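Local coordinates for protein probable N-acetyl-gamma-glutamyl-phosphate reductase, chloroplastic (Arabidopsis thaliana, PDB 1XYG) that probably catalyses the NADPH-dependent reduction of N-acetyl-L-glutamyl 5-phosphate to the corresponding semialdehyde, a step of arginine biosynthesis in the chloroplast, at residues S257-E262 and A319-V324; I214-V219 and S243-L248; M251-Q256 and D326-G331. All coordinates share one frame; numbering follows the deposited sequence.

Interaction 1: S257-E262 and A319-V324; sequences STIYVE and AIIISV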
loop_
_atom_site.group_PDB
_atom_site.type_symbol
_atom_site.label_atom_id
_atom_site.label_comp_id
_atom_site.label_asym_id
_atom_site.label_seq_id
_atom_site.Cartn_x
_atom_site.Cartn_y
_atom_site.Cartn_z
ATOM N N SER A 257 -6.620 -14.354 -12.775
ATOM C CA SER A 257 -6.794 -15.783 -12.631
ATOM C C SER A 257 -5.632 -16.366 -13.408
ATOM O O SER A 257 -5.404 -16.001 -14.557
ATOM C CB SER A 257 -8.107 -16.272 -13.245
ATOM O OG SER A 257 -9.188 -16.076 -12.355
ATOM N N THR A 258 -4.860 -17.218 -12.750
ATOM C CA THR A 258 -3.759 -17.900 -13.410
ATOM C C THR A 258 -4.363 -19.295 -13.595
ATOM O O THR A 258 -4.590 -20.019 -12.623
ATOM C CB THR A 258 -2.518 -17.968 -12.521
ATOM O OG1 THR A 258 -2.138 -16.646 -12.128
ATOM C CG2 THR A 258 -1.371 -18.623 -13.280
ATOM N N ILE A 259 -4.637 -19.647 -14.847
ATOM C CA ILE A 259 -5.285 -20.905 -15.181
ATOM C C ILE A 259 -4.364 -21.976 -15.745
ATOM O O ILE A 259 -3.721 -21.783 -16.771
ATOM C CB ILE A 259 -6.415 -20.631 -16.180
ATOM C CG1 ILE A 259 -7.303 -19.516 -15.627
ATOM C CG2 ILE A 259 -7.195 -21.904 -16.469
ATOM C CD1 ILE A 259 -8.316 -19.015 -16.610
ATOM N N TYR A 260 -4.326 -23.116 -15.072
ATOM C CA TYR A 260 -3.483 -24.221 -15.489
ATOM C C TYR A 260 -4.319 -25.309 -16.141
ATOM O O TYR A 260 -5.081 -26.001 -15.468
ATOM C CB TYR A 260 -2.744 -24.767 -14.271
ATOM C CG TYR A 260 -1.932 -23.707 -13.561
ATOM C CD1 TYR A 260 -0.660 -23.354 -14.009
ATOM C CD2 TYR A 260 -2.437 -23.056 -12.438
ATOM C CE1 TYR A 260 0.099 -22.369 -13.342
ATOM C CE2 TYR A 260 -1.694 -22.074 -11.765
ATOM C CZ TYR A 260 -0.431 -21.739 -12.222
ATOM O OH TYR A 260 0.298 -20.776 -11.563
ATOM N N VAL A 261 -4.171 -25.455 -17.455
ATOM C CA VAL A 261 -4.932 -26.452 -18.192
ATOM C C VAL A 261 -4.074 -27.462 -18.948
ATOM O O VAL A 261 -2.882 -27.240 -19.204
ATOM C CB VAL A 261 -5.881 -25.788 -19.225
ATOM C CG1 VAL A 261 -6.811 -24.814 -18.528
ATOM C CG2 VAL A 261 -5.071 -25.084 -20.302
ATOM N N GLU A 262 -4.713 -28.566 -19.309
ATOM C CA GLU A 262 -4.078 -29.632 -20.067
ATOM C C GLU A 262 -4.575 -29.462 -21.495
ATOM O O GLU A 262 -5.785 -29.422 -21.729
ATOM C CB GLU A 262 -4.526 -30.982 -19.532
ATOM C CG GLU A 262 -3.446 -32.020 -19.523
ATOM C CD GLU A 262 -3.910 -33.310 -18.888
ATOM O OE1 GLU A 262 -4.466 -33.256 -17.766
ATOM O OE2 GLU A 262 -3.714 -34.373 -19.517
ATOM N N ALA A 319 -0.628 -25.962 -20.463
ATOM C CA ALA A 319 -0.510 -24.562 -20.828
ATOM C C ALA A 319 -0.962 -23.691 -19.656
ATOM O O ALA A 319 -1.664 -24.149 -18.750
ATOM C CB ALA A 319 -1.355 -24.267 -22.067
ATOM N N ILE A 320 -0.549 -22.434 -19.675
ATOM C CA ILE A 320 -0.912 -21.495 -18.626
ATOM C C ILE A 320 -1.594 -20.273 -19.229
ATOM O O ILE A 320 -1.077 -19.645 -20.156
ATOM C CB ILE A 320 0.328 -21.031 -17.840
ATOM C CG1 ILE A 320 1.036 -22.247 -17.234
ATOM C CG2 ILE A 320 -0.090 -20.046 -16.731
ATOM C CD1 ILE A 320 2.305 -21.921 -16.502
ATOM N N ILE A 321 -2.762 -19.945 -18.691
ATOM C CA ILE A 321 -3.520 -18.800 -19.164
ATOM C C ILE A 321 -3.681 -17.773 -18.048
ATOM O O ILE A 321 -4.085 -18.111 -16.936
ATOM C CB ILE A 321 -4.915 -19.238 -19.645
ATOM C CG1 ILE A 321 -4.772 -20.217 -20.812
ATOM C CG2 ILE A 321 -5.737 -18.022 -20.033
ATOM C CD1 ILE A 321 -6.012 -21.006 -21.082
ATOM N N ILE A 322 -3.336 -16.528 -18.344
ATOM C CA ILE A 322 -3.471 -15.446 -17.381
ATOM C C ILE A 322 -4.561 -14.527 -17.909
ATOM O O ILE A 322 -4.535 -14.133 -19.075
ATOM C CB ILE A 322 -2.155 -14.659 -17.232
ATOM C CG1 ILE A 322 -1.061 -15.593 -16.701
ATOM C CG2 ILE A 322 -2.344 -13.491 -16.279
ATOM C CD1 ILE A 322 0.299 -14.943 -16.533
ATOM N N SER A 323 -5.525 -14.206 -17.051
ATOM C CA SER A 323 -6.643 -13.341 -17.427
ATOM C C SER A 323 -6.866 -12.295 -16.327
ATOM O O SER A 323 -7.052 -12.648 -15.158
ATOM C CB SER A 323 -7.896 -14.202 -17.614
ATOM O OG SER A 323 -9.013 -13.423 -17.980
ATOM N N VAL A 324 -6.840 -11.014 -16.692
ATOM C CA VAL A 324 -7.021 -9.957 -15.703
ATOM C C VAL A 324 -8.100 -8.933 -16.054
ATOM O O VAL A 324 -8.391 -8.684 -17.230
ATOM C CB VAL A 324 -5.691 -9.193 -15.462
ATOM C CG1 VAL A 324 -4.557 -10.201 -15.164
ATOM C CG2 VAL A 324 -5.343 -8.345 -16.700
#
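Strands 257-262 and 319-324 run antiparallel, their axes 4.6 Å apart at closest, and pair from Ser257 opposite Ser323 to Val261 opposite Ala319 through six backbone hydrogen bonds. The bonds are shortest in the middle, where Ile259 N gives to Ile321 O at 2.7 Å. On the face carrying Ser257, Ile259, Val261, Ala319, Ile321 and Ser323, the hydrogen-bonded pair Ile259 and Ile321 brings CB to 4.0 Å from CB, and Val261 CG2 reaches both Ala319 CB and the CD1 tip of Ile321. Helix 163-177 covers this side: Pro171 packs on both isoleucines, and Thr167 takes up the hydroxyls of Ser257 and Ser323. On the other face Ile320 lies alongside two neighbours. Its CG1 is 3.8 Å from Tyr260 CD1, while its CG2, anti to the backbone N, turns to Thr258 CG2 at 3.9 Å. Tyr260 OH reaches beyond the pair to Asp189 of the second subunit, and Thr258 OG1 bonds to Lys191 as well as to His247 of that subunit. One face against a helix and the other against a partner subunit is the arrangement of the mixed sheet in the dimerisation domain of semialdehyde dehydrogenases.

Interaction 2: I214-V219 and S243-L248; sequences ISSYGV and SFTPHL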
loop_
_atom_site.group_PDB
_atom_site.type_symbol
_atom_site.label_atom_id
_atom_site.label_comp_id
_atom_site.label_asym_id
_atom_site.label_seq_id
_atom_site.Cartn_x
_atom_site.Cartn_y
_atom_site.Cartn_z
ATOM N N ILE A 214 -0.775 -11.383 2.063
ATOM C CA ILE A 214 -1.810 -12.027 1.275
ATOM C C ILE A 214 -2.232 -13.292 1.993
ATOM O O ILE A 214 -1.571 -13.722 2.944
ATOM C CB ILE A 214 -1.312 -12.440 -0.131
ATOM C CG1 ILE A 214 -0.137 -13.408 0.002
ATOM C CG2 ILE A 214 -0.899 -11.224 -0.937
ATOM C CD1 ILE A 214 0.161 -14.130 -1.289
ATOM N N SER A 215 -3.325 -13.883 1.527
ATOM C CA SER A 215 -3.836 -15.130 2.085
ATOM C C SER A 215 -4.893 -15.693 1.149
ATOM O O SER A 215 -5.522 -14.958 0.392
ATOM C CB SER A 215 -4.466 -14.902 3.458
ATOM O OG SER A 215 -5.614 -14.080 3.343
ATOM N N SER A 216 -5.072 -17.004 1.189
ATOM C CA SER A 216 -6.080 -17.645 0.369
ATOM C C SER A 216 -7.392 -17.524 1.146
ATOM O O SER A 216 -7.402 -17.122 2.308
ATOM C CB SER A 216 -5.751 -19.132 0.179
ATOM O OG SER A 216 -4.548 -19.330 -0.528
ATOM N N TYR A 217 -8.495 -17.853 0.491
ATOM C CA TYR A 217 -9.798 -17.853 1.133
ATOM C C TYR A 217 -10.731 -18.654 0.246
ATOM O O TYR A 217 -10.444 -18.867 -0.931
ATOM C CB TYR A 217 -10.341 -16.433 1.374
ATOM C CG TYR A 217 -10.654 -15.605 0.143
ATOM C CD1 TYR A 217 -9.656 -14.853 -0.494
ATOM C CD2 TYR A 217 -11.958 -15.528 -0.353
ATOM C CE1 TYR A 217 -9.954 -14.038 -1.591
ATOM C CE2 TYR A 217 -12.269 -14.715 -1.453
ATOM C CZ TYR A 217 -11.263 -13.974 -2.064
ATOM O OH TYR A 217 -11.560 -13.170 -3.137
ATOM N N GLY A 218 -11.830 -19.131 0.816
ATOM C CA GLY A 218 -12.763 -19.913 0.034
ATOM C C GLY A 218 -12.071 -21.120 -0.554
ATOM O O GLY A 218 -12.321 -21.489 -1.696
ATOM N N VAL A 219 -11.188 -21.738 0.222
ATOM C CA VAL A 219 -10.480 -22.915 -0.256
ATOM C C VAL A 219 -11.456 -24.085 -0.371
ATOM O O VAL A 219 -12.349 -24.243 0.467
ATOM C CB VAL A 219 -9.328 -23.314 0.696
ATOM C CG1 VAL A 219 -8.542 -24.482 0.096
ATOM C CG2 VAL A 219 -8.411 -22.123 0.935
ATOM N N SER A 243 -10.793 -26.873 -9.983
ATOM C CA SER A 243 -10.166 -26.567 -8.708
ATOM C C SER A 243 -10.039 -25.054 -8.800
ATOM O O SER A 243 -9.442 -24.541 -9.746
ATOM C CB SER A 243 -8.784 -27.219 -8.616
ATOM O OG SER A 243 -8.146 -26.895 -7.392
ATOM N N PHE A 244 -10.612 -24.339 -7.838
ATOM C CA PHE A 244 -10.588 -22.877 -7.845
ATOM C C PHE A 244 -10.216 -22.338 -6.473
ATOM O O PHE A 244 -10.939 -22.561 -5.504
ATOM C CB PHE A 244 -11.968 -22.360 -8.266
ATOM C CG PHE A 244 -12.173 -20.889 -8.045
ATOM C CD1 PHE A 244 -11.470 -19.949 -8.796
ATOM C CD2 PHE A 244 -13.076 -20.440 -7.085
ATOM C CE1 PHE A 244 -11.663 -18.583 -8.593
ATOM C CE2 PHE A 244 -13.278 -19.074 -6.872
ATOM C CZ PHE A 244 -12.569 -18.146 -7.627
ATOM N N THR A 245 -9.089 -21.635 -6.387
ATOM C CA THR A 245 -8.648 -21.088 -5.108
ATOM C C THR A 245 -8.414 -19.582 -5.143
ATOM O O THR A 245 -7.480 -19.104 -5.774
ATOM C CB THR A 245 -7.339 -21.759 -4.614
ATOM O OG1 THR A 245 -7.469 -23.187 -4.669
ATOM C CG2 THR A 245 -7.052 -21.349 -3.185
ATOM N N PRO A 246 -9.280 -18.817 -4.466
ATOM C CA PRO A 246 -9.188 -17.353 -4.393
ATOM C C PRO A 246 -8.064 -16.937 -3.449
ATOM O O PRO A 246 -7.686 -17.694 -2.553
ATOM C CB PRO A 246 -10.552 -16.940 -3.831
ATOM C CG PRO A 246 -11.453 -18.051 -4.244
ATOM C CD PRO A 246 -10.605 -19.275 -4.011
ATOM N N HIS A 247 -7.545 -15.731 -3.649
ATOM C CA HIS A 247 -6.481 -15.184 -2.809
ATOM C C HIS A 247 -6.773 -13.698 -2.662
ATOM O O HIS A 247 -7.128 -13.034 -3.637
ATOM C CB HIS A 247 -5.099 -15.397 -3.452
ATOM C CG HIS A 247 -4.695 -16.840 -3.562
ATOM N ND1 HIS A 247 -5.184 -17.683 -4.539
ATOM C CD2 HIS A 247 -3.866 -17.594 -2.798
ATOM C CE1 HIS A 247 -4.677 -18.890 -4.372
ATOM N NE2 HIS A 247 -3.874 -18.864 -3.325
ATOM N N LEU A 248 -6.638 -13.188 -1.442
ATOM C CA LEU A 248 -6.901 -11.777 -1.155
ATOM C C LEU A 248 -5.627 -10.936 -1.269
ATOM O O LEU A 248 -4.646 -11.166 -0.560
ATOM C CB LEU A 248 -7.501 -11.635 0.247
ATOM C CG LEU A 248 -8.171 -10.294 0.564
ATOM C CD1 LEU A 248 -9.247 -10.000 -0.478
ATOM C CD2 LEU A 248 -8.769 -10.336 1.959
HETATM O O HOH W 1 -13.134 -23.112 -3.969
#
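Pro246 sits against Tyr217 through its CB, which lies 3.6 Å from the centroid of the phenol ring and only 15° off its normal, a CH-pi contact over one face. The ring meets the next residues with its edge: Tyr217 CE1 is 3.4 Å from Leu248 N, which lies in the ring plane, and the same carbon touches Leu248 CB. With chi1 at 65°, CG stands between the backbone N and the carbonyl carbon of Tyr217, which folds the ring back across the opposing segment. Two backbone bonds hold the segments together. Leu248 N gives a nearly linear one to Ser215 O at 2.8 Å; Tyr217 N gives a more bent one to Pro246 O at 3.2 Å, approaching from above the carbonyl plane. Close by, Ser216 and His247 form a non-hydrogen-bonded antiparallel pair with CA atoms just 4.0 Å apart, and Ser216 OG is 2.9 Å from His247 NE2. This short strand 215-216 is the outermost of the mixed sheet within the chain, laid beside the broken strand 243-249 of the dimerisation domain. Further along, a water lies 2.9 Å from Gly218 O and 2.7 Å from Phe244 O, between the two segments, and Pro246 CD stands over one face of the Phe244 ring. Beyond this shell, Ala190 O accepts from His247 ND1, while the hydroxyl of Ser216 meets Gln256 of the second subunit. Tyr217 OH bonds to the hydroxyl of Tyr164, whose ring also packs edge-to-face with that of Phe244. Tyr164 directly follows Cys163, the probable active-site residue, whose side chain is about 7 Å from that of Tyr217.

Interaction 3: M251-Q256 and D326-G331; sequences MIRGMQ and DNLVKG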
loop_
_atom_site.group_PDB
_atom_site.type_symbol
_atom_site.label_atom_id
_atom_site.label_comp_id
_atom_site.label_asym_id
_atom_site.label_seq_id
_atom_site.Cartn_x
_atom_site.Cartn_y
_atom_site.Cartn_z
ATOM N N MET A 251 -4.546 -4.687 -2.093
ATOM C CA MET A 251 -4.791 -3.644 -3.086
ATOM C C MET A 251 -6.311 -3.481 -3.193
ATOM O O MET A 251 -7.070 -4.387 -2.835
ATOM C CB MET A 251 -4.204 -4.035 -4.451
ATOM C CG MET A 251 -4.825 -5.279 -5.058
ATOM S SD MET A 251 -3.884 -5.957 -6.442
ATOM C CE MET A 251 -5.172 -6.784 -7.375
ATOM N N ILE A 252 -6.748 -2.329 -3.687
ATOM C CA ILE A 252 -8.170 -2.055 -3.799
ATOM C C ILE A 252 -8.827 -2.761 -4.974
ATOM O O ILE A 252 -9.718 -3.596 -4.784
ATOM C CB ILE A 252 -8.433 -0.541 -3.931
ATOM C CG1 ILE A 252 -7.758 0.207 -2.778
ATOM C CG2 ILE A 252 -9.934 -0.264 -3.920
ATOM C CD1 ILE A 252 -7.827 1.718 -2.920
ATOM N N ARG A 253 -8.378 -2.427 -6.183
ATOM C CA ARG A 253 -8.934 -2.991 -7.408
ATOM C C ARG A 253 -7.977 -3.948 -8.102
ATOM O O ARG A 253 -6.771 -3.909 -7.870
ATOM C CB ARG A 253 -9.276 -1.875 -8.401
ATOM C CG ARG A 253 -10.250 -0.826 -7.906
ATOM C CD ARG A 253 -10.430 0.276 -8.955
ATOM N NE ARG A 253 -11.475 1.206 -8.552
ATOM C CZ ARG A 253 -12.629 1.356 -9.195
ATOM N NH1 ARG A 253 -12.881 0.645 -10.286
ATOM N NH2 ARG A 253 -13.547 2.190 -8.716
ATOM N N GLY A 254 -8.525 -4.797 -8.968
ATOM C CA GLY A 254 -7.691 -5.724 -9.701
ATOM C C GLY A 254 -7.975 -7.182 -9.437
ATOM O O GLY A 254 -8.242 -7.600 -8.307
ATOM N N MET A 255 -7.901 -7.970 -10.496
ATOM C CA MET A 255 -8.142 -9.391 -10.379
ATOM C C MET A 255 -7.398 -10.148 -11.464
ATOM O O MET A 255 -7.325 -9.712 -12.616
ATOM C CB MET A 255 -9.643 -9.683 -10.481
ATOM C CG MET A 255 -9.996 -11.158 -10.421
ATOM S SD MET A 255 -11.776 -11.396 -10.453
ATOM C CE MET A 255 -12.169 -11.082 -8.697
ATOM N N GLN A 256 -6.837 -11.284 -11.077
ATOM C CA GLN A 256 -6.127 -12.135 -12.013
ATOM C C GLN A 256 -6.396 -13.591 -11.721
ATOM O O GLN A 256 -6.425 -14.013 -10.571
ATOM C CB GLN A 256 -4.607 -11.926 -11.946
ATOM C CG GLN A 256 -3.843 -12.953 -12.801
ATOM C CD GLN A 256 -2.343 -12.701 -12.867
ATOM O OE1 GLN A 256 -1.891 -11.552 -12.854
ATOM N NE2 GLN A 256 -1.566 -13.776 -12.960
ATOM N N ASP A 326 -10.513 -5.414 -13.883
ATOM C CA ASP A 326 -10.697 -4.585 -12.700
ATOM C C ASP A 326 -11.947 -5.287 -12.146
ATOM O O ASP A 326 -12.994 -5.290 -12.801
ATOM C CB ASP A 326 -11.023 -3.139 -13.094
ATOM C CG ASP A 326 -11.433 -2.281 -11.895
ATOM O OD1 ASP A 326 -12.118 -2.809 -10.993
ATOM O OD2 ASP A 326 -11.086 -1.081 -11.862
ATOM N N ASN A 327 -11.835 -5.905 -10.975
ATOM C CA ASN A 327 -12.958 -6.648 -10.398
ATOM C C ASN A 327 -14.254 -5.855 -10.246
ATOM O O ASN A 327 -15.339 -6.430 -10.297
ATOM C CB ASN A 327 -12.569 -7.246 -9.039
ATOM C CG ASN A 327 -12.273 -6.191 -8.011
ATOM O OD1 ASN A 327 -11.275 -5.471 -8.118
ATOM N ND2 ASN A 327 -13.147 -6.074 -7.006
ATOM N N LEU A 328 -14.141 -4.544 -10.063
ATOM C CA LEU A 328 -15.317 -3.695 -9.904
ATOM C C LEU A 328 -15.963 -3.257 -11.222
ATOM O O LEU A 328 -17.143 -2.896 -11.247
ATOM C CB LEU A 328 -14.962 -2.444 -9.085
ATOM C CG LEU A 328 -14.646 -2.659 -7.601
ATOM C CD1 LEU A 328 -14.246 -1.346 -6.933
ATOM C CD2 LEU A 328 -15.874 -3.255 -6.928
ATOM N N VAL A 329 -15.205 -3.284 -12.315
ATOM C CA VAL A 329 -15.741 -2.840 -13.598
ATOM C C VAL A 329 -16.165 -4.011 -14.477
ATOM O O VAL A 329 -17.330 -4.406 -14.456
ATOM C CB VAL A 329 -14.720 -1.937 -14.345
ATOM C CG1 VAL A 329 -15.419 -1.156 -15.464
ATOM C CG2 VAL A 329 -14.099 -0.953 -13.377
ATOM N N LYS A 330 -15.240 -4.579 -15.242
ATOM C CA LYS A 330 -15.616 -5.713 -16.083
ATOM C C LYS A 330 -16.036 -6.887 -15.196
ATOM O O LYS A 330 -16.750 -7.785 -15.636
ATOM C CB LYS A 330 -14.460 -6.122 -17.002
ATOM C CG LYS A 330 -14.772 -7.307 -17.909
ATOM C CD LYS A 330 -16.004 -7.068 -18.785
ATOM C CE LYS A 330 -16.242 -8.237 -19.746
ATOM N NZ LYS A 330 -17.474 -8.083 -20.593
ATOM N N GLY A 331 -15.599 -6.855 -13.940
ATOM C CA GLY A 331 -15.942 -7.908 -13.006
ATOM C C GLY A 331 -17.291 -7.667 -12.342
ATOM O O GLY A 331 -17.806 -8.542 -11.645
#
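Arg253 and Asp326 form the charged part of the contact, a salt bridge in which NH1 of Arg253 gives a hydrogen bond to OD2 of Asp326 at 2.9 Å. The carboxylate oxygen lies close to the guanidinium plane and is met on its syn side; the planes of the two flat groups are 83° apart. Arg253 is extended from CG to NE, which carries its head past Asp326 to further partners: Glu31 at NH2, and Pro359 of the third subunit at NE. OD2 of Asp326 also accepts from Gly302 N. Among the polar bonds of uncharged groups, Gly254 N reaches OD1 of Asn327 at 3.0 Å, in the carbonyl plane of the amide. Chi1 of 65° places the Asn327 amide between its own backbone N and carbonyl carbon, turning OD1 to Gly254, while Ser195 holds ND2. Aliphatic groups pack on the guanidinium: CD1 of Leu328 lies over the centre of one face, 3.9 Å from Arg253 CZ, and Val329 CG2 comes to the edge near NH1. The CB of Asn327 touches Met255 CE at 3.9 Å, the two side chains crossing at about a right angle; Met255 packs in turn on Cys163, the probable active-site residue. Within 326-331 the other carboxylate oxygen serves the turn: Asp326 OD1 accepts from Leu328 N at 2.8 Å and weakly from Val329 N. Asp326 O also accepts from both Val329 N and Gly331 N. The bonds to OD1, in a type I turn leading into helix 329-343, are a helix-capping arrangement, and the salt bridge to Arg253 ties this cap to the residues that open strand 255-262.

Overall arrangement
All three contacts belong to the mixed sheet of the dimerisation domain or its margin, with centres about 15 to 17 Å apart. Strand 255-262 serves two of them: its start enters interaction 3 and the rest pairs in interaction 1, which touch where Val324 and Ile322 meet Met255 and Gln256. Interaction 2 lies at the sheet's edge strand, 215-216, and does not touch interaction 1; strand 243-249 is followed in the chain by strand 255-262. Along the chain interaction 2 closes first, and interaction 1 is then nested inside the loop closed by interaction 3, where strand 318-325 passes into helix 329-343. All three reach the second subunit, so this sheet and its margin also form part of that interface in the homotetramer.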